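Local coordinates for possible translation initiation inhibitor (Rhodopseudomonas palustris, PDB 3LME), which is of unknown function but belongs to the YjgF-like family, whose small alpha-beta subunits typically assemble into trimers, at residues A50-R53 and R54-N58; K92-K95 and D96-D100. The protein carries 1 engineered substitution. All blocks are in the same frame, centred on the assembly; numbering follows the deposited sequence.

Contact 1: residues A50-R53 and R54-N58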
ATOM      1  N   ALA A  50     -14.523  -5.402 -19.221  1.00 48.31           N
ATOM      2  CA  ALA A  50     -14.442  -6.811 -18.917  1.00 47.12           C
ATOM      3  C   ALA A  50     -13.168  -7.048 -18.142  1.00 47.02           C
ATOM      4  O   ALA A  50     -13.170  -7.819 -17.197  1.00 48.10           O
ATOM      5  CB  ALA A  50     -14.467  -7.632 -20.191  1.00 46.43           C
ATOM      6  N   ARG A  51     -12.085  -6.365 -18.515  1.00 46.82           N
ATOM      7  CA  ARG A  51     -10.778  -6.548 -17.867  1.00 46.26           C
ATOM      8  C   ARG A  51     -10.786  -6.138 -16.414  1.00 45.50           C
ATOM      9  O   ARG A  51     -10.324  -6.870 -15.551  1.00 45.45           O
ATOM     10  CB  ARG A  51      -9.731  -5.729 -18.577  1.00 46.51           C
ATOM     11  CG  ARG A  51      -8.343  -6.095 -18.198  1.00 50.01           C
ATOM     12  CD  ARG A  51      -7.826  -7.261 -19.027  1.00 57.43           C
ATOM     13  NE  ARG A  51      -6.459  -6.970 -19.426  1.00 64.57           N
ATOM     14  CZ  ARG A  51      -6.112  -6.493 -20.622  1.00 66.52           C
ATOM     15  NH1 ARG A  51      -4.829  -6.234 -20.874  1.00 68.30           N
ATOM     16  NH2 ARG A  51      -7.032  -6.306 -21.565  1.00 65.02           N
ATOM     17  N   ILE A  52     -11.321  -4.954 -16.160  1.00 44.87           N
ATOM     18  CA  ILE A  52     -11.408  -4.424 -14.836  1.00 44.24           C
ATOM     19  C   ILE A  52     -12.410  -5.175 -13.966  1.00 44.80           C
ATOM     20  O   ILE A  52     -12.089  -5.488 -12.794  1.00 45.48           O
ATOM     21  CB  ILE A  52     -11.703  -2.937 -14.883  1.00 44.22           C
ATOM     22  CG1 ILE A  52     -10.407  -2.187 -15.189  1.00 43.05           C
ATOM     23  CG2 ILE A  52     -12.277  -2.463 -13.549  1.00 43.54           C
ATOM     24  CD1 ILE A  52     -10.618  -0.847 -15.773  1.00 43.40           C
ATOM     25  N   ARG A  53     -13.606  -5.474 -14.505  1.00 44.24           N
ATOM     26  CA  ARG A  53     -14.587  -6.308 -13.768  1.00 43.79           C
ATOM     27  C   ARG A  53     -13.919  -7.627 -13.335  1.00 43.01           C
ATOM     28  O   ARG A  53     -14.032  -8.049 -12.176  1.00 42.64           O
ATOM     29  CB  ARG A  53     -15.881  -6.544 -14.574  1.00 44.03           C
ATOM     30  CG  ARG A  53     -16.929  -7.478 -13.920  1.00 45.94           C
ATOM     31  CD  ARG A  53     -17.250  -7.064 -12.455  1.00 49.53           C
ATOM     32  NE  ARG A  53     -18.249  -7.881 -11.718  1.00 49.61           N
ATOM     33  CZ  ARG A  53     -19.568  -7.657 -11.715  1.00 48.19           C
ATOM     34  NH1 ARG A  53     -20.067  -6.673 -12.442  1.00 46.33           N
ATOM     35  NH2 ARG A  53     -20.390  -8.420 -10.992  1.00 47.51           N
ATOM     36  N   ARG A  54     -13.160  -8.220 -14.248  1.00 41.92           N
ATOM     37  CA  ARG A  54     -12.505  -9.475 -13.971  1.00 41.89           C
ATOM     38  C   ARG A  54     -11.401  -9.360 -12.932  1.00 41.41           C
ATOM     39  O   ARG A  54     -11.161 -10.301 -12.171  1.00 41.77           O
ATOM     40  CB  ARG A  54     -11.952 -10.078 -15.255  1.00 42.39           C
ATOM     41  CG  ARG A  54     -11.462 -11.515 -15.127  1.00 44.41           C
ATOM     42  CD  ARG A  54     -12.628 -12.380 -14.810  1.00 50.01           C
ATOM     43  NE  ARG A  54     -12.367 -13.740 -15.249  1.00 54.83           N
ATOM     44  CZ  ARG A  54     -12.834 -14.280 -16.369  1.00 54.76           C
ATOM     45  NH1 ARG A  54     -13.592 -13.577 -17.198  1.00 52.37           N
ATOM     46  NH2 ARG A  54     -12.519 -15.541 -16.655  1.00 58.37           N
ATOM     47  N   MET A  55     -10.710  -8.223 -12.915  1.00 41.11           N
ATOM     48  CA  MET A  55      -9.725  -7.928 -11.875  1.00 40.09           C
ATOM     49  C   MET A  55     -10.426  -7.894 -10.515  1.00 40.55           C
ATOM     50  O   MET A  55      -9.979  -8.547  -9.561  1.00 40.02           O
ATOM     51  CB  MET A  55      -9.032  -6.608 -12.172  1.00 39.56           C
ATOM     52  CG  MET A  55      -8.061  -6.096 -11.099  1.00 37.05           C
ATOM     53  SD  MET A  55      -7.395  -4.494 -11.595  1.00 31.06           S
ATOM     54  CE  MET A  55      -8.842  -3.443 -11.325  1.00 29.07           C
ATOM     55  N   PHE A  56     -11.556  -7.183 -10.443  1.00 41.17           N
ATOM     56  CA  PHE A  56     -12.331  -7.160  -9.202  1.00 41.80           C
ATOM     57  C   PHE A  56     -12.863  -8.538  -8.771  1.00 42.82           C
ATOM     58  O   PHE A  56     -12.721  -8.919  -7.595  1.00 43.19           O
ATOM     59  CB  PHE A  56     -13.451  -6.158  -9.297  1.00 41.32           C
ATOM     60  CG  PHE A  56     -13.026  -4.765  -9.018  1.00 40.56           C
ATOM     61  CD1 PHE A  56     -12.891  -4.323  -7.727  1.00 40.40           C
ATOM     62  CD2 PHE A  56     -12.765  -3.887 -10.057  1.00 42.23           C
ATOM     63  CE1 PHE A  56     -12.516  -3.016  -7.467  1.00 42.48           C
ATOM     64  CE2 PHE A  56     -12.365  -2.552  -9.810  1.00 42.38           C
ATOM     65  CZ  PHE A  56     -12.240  -2.124  -8.529  1.00 42.03           C
ATOM     66  N   ASP A  57     -13.446  -9.287  -9.718  1.00 43.21           N
ATOM     67  CA  ASP A  57     -13.922 -10.632  -9.438  1.00 43.73           C
ATOM     68  C   ASP A  57     -12.770 -11.545  -8.950  1.00 43.96           C
ATOM     69  O   ASP A  57     -12.932 -12.276  -7.959  1.00 44.87           O
ATOM     70  CB  ASP A  57     -14.600 -11.244 -10.663  1.00 44.17           C
ATOM     71  CG  ASP A  57     -15.944 -10.566 -11.040  1.00 47.26           C
ATOM     72  OD1 ASP A  57     -16.568  -9.818 -10.239  1.00 49.35           O
ATOM     73  OD2 ASP A  57     -16.399 -10.821 -12.179  1.00 49.82           O
ATOM     74  N   ASN A  58     -11.613 -11.524  -9.611  1.00 42.87           N
ATOM     75  CA  ASN A  58     -10.526 -12.336  -9.114  1.00 42.50           C
ATOM     76  C   ASN A  58     -10.190 -11.999  -7.663  1.00 42.36           C
ATOM     77  O   ASN A  58      -9.985 -12.906  -6.852  1.00 42.78           O
ATOM     78  CB  ASN A  58      -9.267 -12.174  -9.950  1.00 43.32           C
ATOM     79  CG  ASN A  58      -9.329 -12.891 -11.265  1.00 43.55           C
ATOM     80  OD1 ASN A  58      -8.612 -12.552 -12.192  1.00 46.24           O
ATOM     81  ND2 ASN A  58     -10.163 -13.889 -11.358  1.00 48.18           N
TER

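Contact 2: residues K92-K95 and D96-D100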
ATOM      1  N   LYS A  92     -17.387   2.868 -12.857  1.00 45.21           N
ATOM      2  CA  LYS A  92     -18.510   2.132 -13.392  1.00 45.71           C
ATOM      3  C   LYS A  92     -18.543   0.686 -12.832  1.00 45.93           C
ATOM      4  O   LYS A  92     -19.591   0.184 -12.397  1.00 45.94           O
ATOM      5  CB  LYS A  92     -18.418   2.179 -14.916  1.00 45.89           C
ATOM      6  CG  LYS A  92     -19.166   1.139 -15.659  1.00 48.15           C
ATOM      7  CD  LYS A  92     -20.496   1.658 -16.207  1.00 53.61           C
ATOM      8  CE  LYS A  92     -21.573   0.527 -16.173  1.00 56.35           C
ATOM      9  NZ  LYS A  92     -21.032  -0.903 -16.158  1.00 54.85           N
ATOM     10  N   VAL A  93     -17.395   0.021 -12.804  1.00 45.47           N
ATOM     11  CA  VAL A  93     -17.379  -1.346 -12.312  1.00 45.24           C
ATOM     12  C   VAL A  93     -17.721  -1.432 -10.831  1.00 45.59           C
ATOM     13  O   VAL A  93     -18.409  -2.372 -10.396  1.00 45.35           O
ATOM     14  CB  VAL A  93     -16.068  -2.042 -12.618  1.00 45.15           C
ATOM     15  CG1 VAL A  93     -15.989  -3.348 -11.857  1.00 45.55           C
ATOM     16  CG2 VAL A  93     -15.953  -2.286 -14.160  1.00 44.80           C
ATOM     17  N   GLN A  94     -17.254  -0.447 -10.060  1.00 45.56           N
ATOM     18  CA  GLN A  94     -17.577  -0.405  -8.651  1.00 45.36           C
ATOM     19  C   GLN A  94     -19.067  -0.097  -8.424  1.00 45.65           C
ATOM     20  O   GLN A  94     -19.663  -0.653  -7.518  1.00 45.43           O
ATOM     21  CB  GLN A  94     -16.664   0.549  -7.893  1.00 45.31           C
ATOM     22  CG  GLN A  94     -15.315  -0.021  -7.547  1.00 44.76           C
ATOM     23  CD  GLN A  94     -14.588   0.818  -6.518  1.00 45.54           C
ATOM     24  OE1 GLN A  94     -14.018   1.866  -6.830  1.00 47.39           O
ATOM     25  NE2 GLN A  94     -14.600   0.361  -5.278  1.00 45.61           N
ATOM     26  N   LYS A  95     -19.683   0.757  -9.243  1.00 46.22           N
ATOM     27  CA  LYS A  95     -21.146   0.927  -9.152  1.00 47.07           C
ATOM     28  C   LYS A  95     -21.864  -0.405  -9.383  1.00 47.07           C
ATOM     29  O   LYS A  95     -22.885  -0.693  -8.758  1.00 46.65           O
ATOM     30  CB  LYS A  95     -21.678   1.975 -10.130  1.00 47.21           C
ATOM     31  CG  LYS A  95     -21.777   3.377  -9.521  1.00 49.75           C
ATOM     32  CD  LYS A  95     -22.189   4.400 -10.563  1.00 53.97           C
ATOM     33  CE  LYS A  95     -21.617   5.786 -10.227  1.00 57.47           C
ATOM     34  NZ  LYS A  95     -22.544   6.648  -9.380  1.00 60.55           N
ATOM     35  N   ASP A  96     -21.311  -1.225 -10.270  1.00 47.13           N
ATOM     36  CA  ASP A  96     -21.931  -2.491 -10.591  1.00 47.56           C
ATOM     37  C   ASP A  96     -21.886  -3.452  -9.405  1.00 47.22           C
ATOM     38  O   ASP A  96     -22.801  -4.254  -9.202  1.00 47.02           O
ATOM     39  CB  ASP A  96     -21.221  -3.145 -11.771  1.00 48.06           C
ATOM     40  CG  ASP A  96     -21.644  -2.584 -13.130  1.00 50.72           C
ATOM     41  OD1 ASP A  96     -22.672  -1.831 -13.242  1.00 51.19           O
ATOM     42  OD2 ASP A  96     -20.904  -2.936 -14.098  1.00 52.01           O
ATOM     43  N   ILE A  97     -20.804  -3.373  -8.639  1.00 46.59           N
ATOM     44  CA  ILE A  97     -20.539  -4.355  -7.611  1.00 45.84           C
ATOM     45  C   ILE A  97     -21.137  -3.896  -6.295  1.00 45.96           C
ATOM     46  O   ILE A  97     -21.830  -4.658  -5.628  1.00 46.69           O
ATOM     47  CB  ILE A  97     -19.013  -4.678  -7.510  1.00 45.62           C
ATOM     48  CG1 ILE A  97     -18.567  -5.408  -8.786  1.00 45.49           C
ATOM     49  CG2 ILE A  97     -18.690  -5.491  -6.260  1.00 43.65           C
ATOM     50  CD1 ILE A  97     -17.130  -5.838  -8.799  1.00 44.68           C
ATOM     51  N   TRP A  98     -20.902  -2.639  -5.954  1.00 45.52           N
ATOM     52  CA  TRP A  98     -21.254  -2.104  -4.653  1.00 45.50           C
ATOM     53  C   TRP A  98     -22.622  -1.406  -4.652  1.00 46.01           C
ATOM     54  O   TRP A  98     -23.108  -0.982  -3.610  1.00 46.41           O
ATOM     55  CB  TRP A  98     -20.132  -1.165  -4.145  1.00 45.03           C
ATOM     56  CG  TRP A  98     -19.049  -1.902  -3.383  1.00 43.32           C
ATOM     57  CD1 TRP A  98     -19.049  -2.177  -2.051  1.00 42.64           C
ATOM     58  CD2 TRP A  98     -17.827  -2.458  -3.910  1.00 40.86           C
ATOM     59  NE1 TRP A  98     -17.912  -2.872  -1.711  1.00 43.01           N
ATOM     60  CE2 TRP A  98     -17.149  -3.065  -2.832  1.00 42.29           C
ATOM     61  CE3 TRP A  98     -17.240  -2.493  -5.181  1.00 38.89           C
ATOM     62  CZ2 TRP A  98     -15.899  -3.708  -2.987  1.00 42.45           C
ATOM     63  CZ3 TRP A  98     -16.008  -3.140  -5.340  1.00 40.47           C
ATOM     64  CH2 TRP A  98     -15.356  -3.746  -4.250  1.00 40.92           C
ATOM     65  N   GLY A  99     -23.236  -1.284  -5.815  1.00 46.37           N
ATOM     66  CA  GLY A  99     -24.486  -0.578  -5.926  1.00 47.65           C
ATOM     67  C   GLY A  99     -24.272   0.872  -5.583  1.00 49.10           C
ATOM     68  O   GLY A  99     -23.321   1.496  -6.061  1.00 49.00           O
ATOM     69  N   ASP A 100     -25.161   1.407  -4.748  1.00 50.56           N
ATOM     70  CA  ASP A 100     -25.051   2.789  -4.293  1.00 51.96           C
ATOM     71  C   ASP A 100     -24.199   2.930  -3.017  1.00 52.32           C
ATOM     72  O   ASP A 100     -24.134   4.022  -2.435  1.00 52.65           O
ATOM     73  CB  ASP A 100     -26.438   3.402  -4.097  1.00 52.31           C
ATOM     74  CG  ASP A 100     -27.178   2.837  -2.867  1.00 54.88           C
ATOM     75  OD1 ASP A 100     -26.665   1.885  -2.192  1.00 56.44           O
ATOM     76  OD2 ASP A 100     -28.291   3.358  -2.590  1.00 54.81           O
TER

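Contact 1: residues A50-R53 and R54-N58
Arg53 and Asp57, one turn apart on helix 48-64, form the salt bridge of this segment pair, with Arg53 NE 3.0 Å from Asp57 OD1. OD1 is met on its syn side and lies close to the guanidinium plane, although the carboxylate is turned 75° against that plane. The arginine chain leaves the backbone with CG anti to N and then bends at chi2 (51°), folding it back toward Asp57, and it is NE that makes the bond.

Apolar contact lies on a neighbouring side of the helix. Ile52 and Phe56 run side by side, and the methyl CG2 of Ile52 meets the edge of the ring at CE2, 3.7 Å away. The same methyl lies 4.2 Å from Met55 CE, a looser touch.

The backbone carries the i to i+4 bonds of an alpha helix, among them Phe56 N to Ile52 O at 2.9 Å and Asp57 N to Arg53 O at 2.8 Å.

Arg51 turns elsewhere, to a salt bridge with Asp118. The helix is thus amphipathic: Ile52, Met55 and Phe56 give it an oily side for the sheet and helix 83-98, while the Arg53-Asp57 pair probably offsets opposite charges on a partly exposed flank.

Contact 2: residues K92-K95 and D96-D100
Lys92 reaches forward one turn to Asp96, its NZ 2.9 Å from Asp96 OD2 in a salt bridge. The ammonium meets that oxygen on the syn side, 26° out of the carboxylate plane, and OD1 stays farther off at 3.5 Å. Lys92 starts with CG anti to the backbone N, and its chain then bends at each of the next three torsions, curling NZ round to OD2.

Gln94 and Trp98 form the second pair. The amide stands almost upright against the indole, the planes 86° apart, with NE2 over one face of the ring and nearest to CZ3 at 3.8 Å. Between these two pairs along the chain, Val93 CG1 and Ile97 CD1 come within 4.1 Å, the two branched side chains lying alongside each other.

All this happens in the last turns of helix 83-98, the crossover helix of a beta-alpha-beta unit between the parallel strands 73-80 and 106-110. Trp98 N still makes a straight helical bond to Gln94 O (2.8 Å), but Ile97 N shares weak bonds between Val93 O and Gln94 O, and Gly99 N makes a weak one to Lys95 O. At Gly99 the chain leaves the helix with positive phi (64°).

Further out, other parts of the fold hold the polar ends. Lys92 NZ also forms a salt bridge with Glu49 of helix 48-64. Gln94 OE1 accepts a hydrogen bond from Arg106, which holds the amide from its oxygen side, and has a weak one with Thr18 of the second subunit. The indole is fixed by Trp98 NE1 bonding to Lys70 O, while Tyr103 and Pro104 pack against its side chain.

In the fold
Contacts 1 and 2 lie on the two helices of the subunit, 48-64 and 83-98, with centres about 12 Å apart, and they meet directly. Val93 and Ile97 of contact 2 pack on Ile52 and Phe56 of contact 1, as in Phe56 CB to Ile97 CD1 at 3.7 Å. Contact 1 sits nearer the middle of the chain, and its Met55 and Phe56 also rest on strand 120-127. Contact 2, at a helix end, is more exposed. Each carries a salt bridge one turn apart, but Lys92 of contact 2, on an exposed flank, also bridges to Glu49 of helix 48-64, whereas Arg53 of contact 1 lies against Ile97. Only contact 2 reaches another subunit, through Gln94 and Lys95.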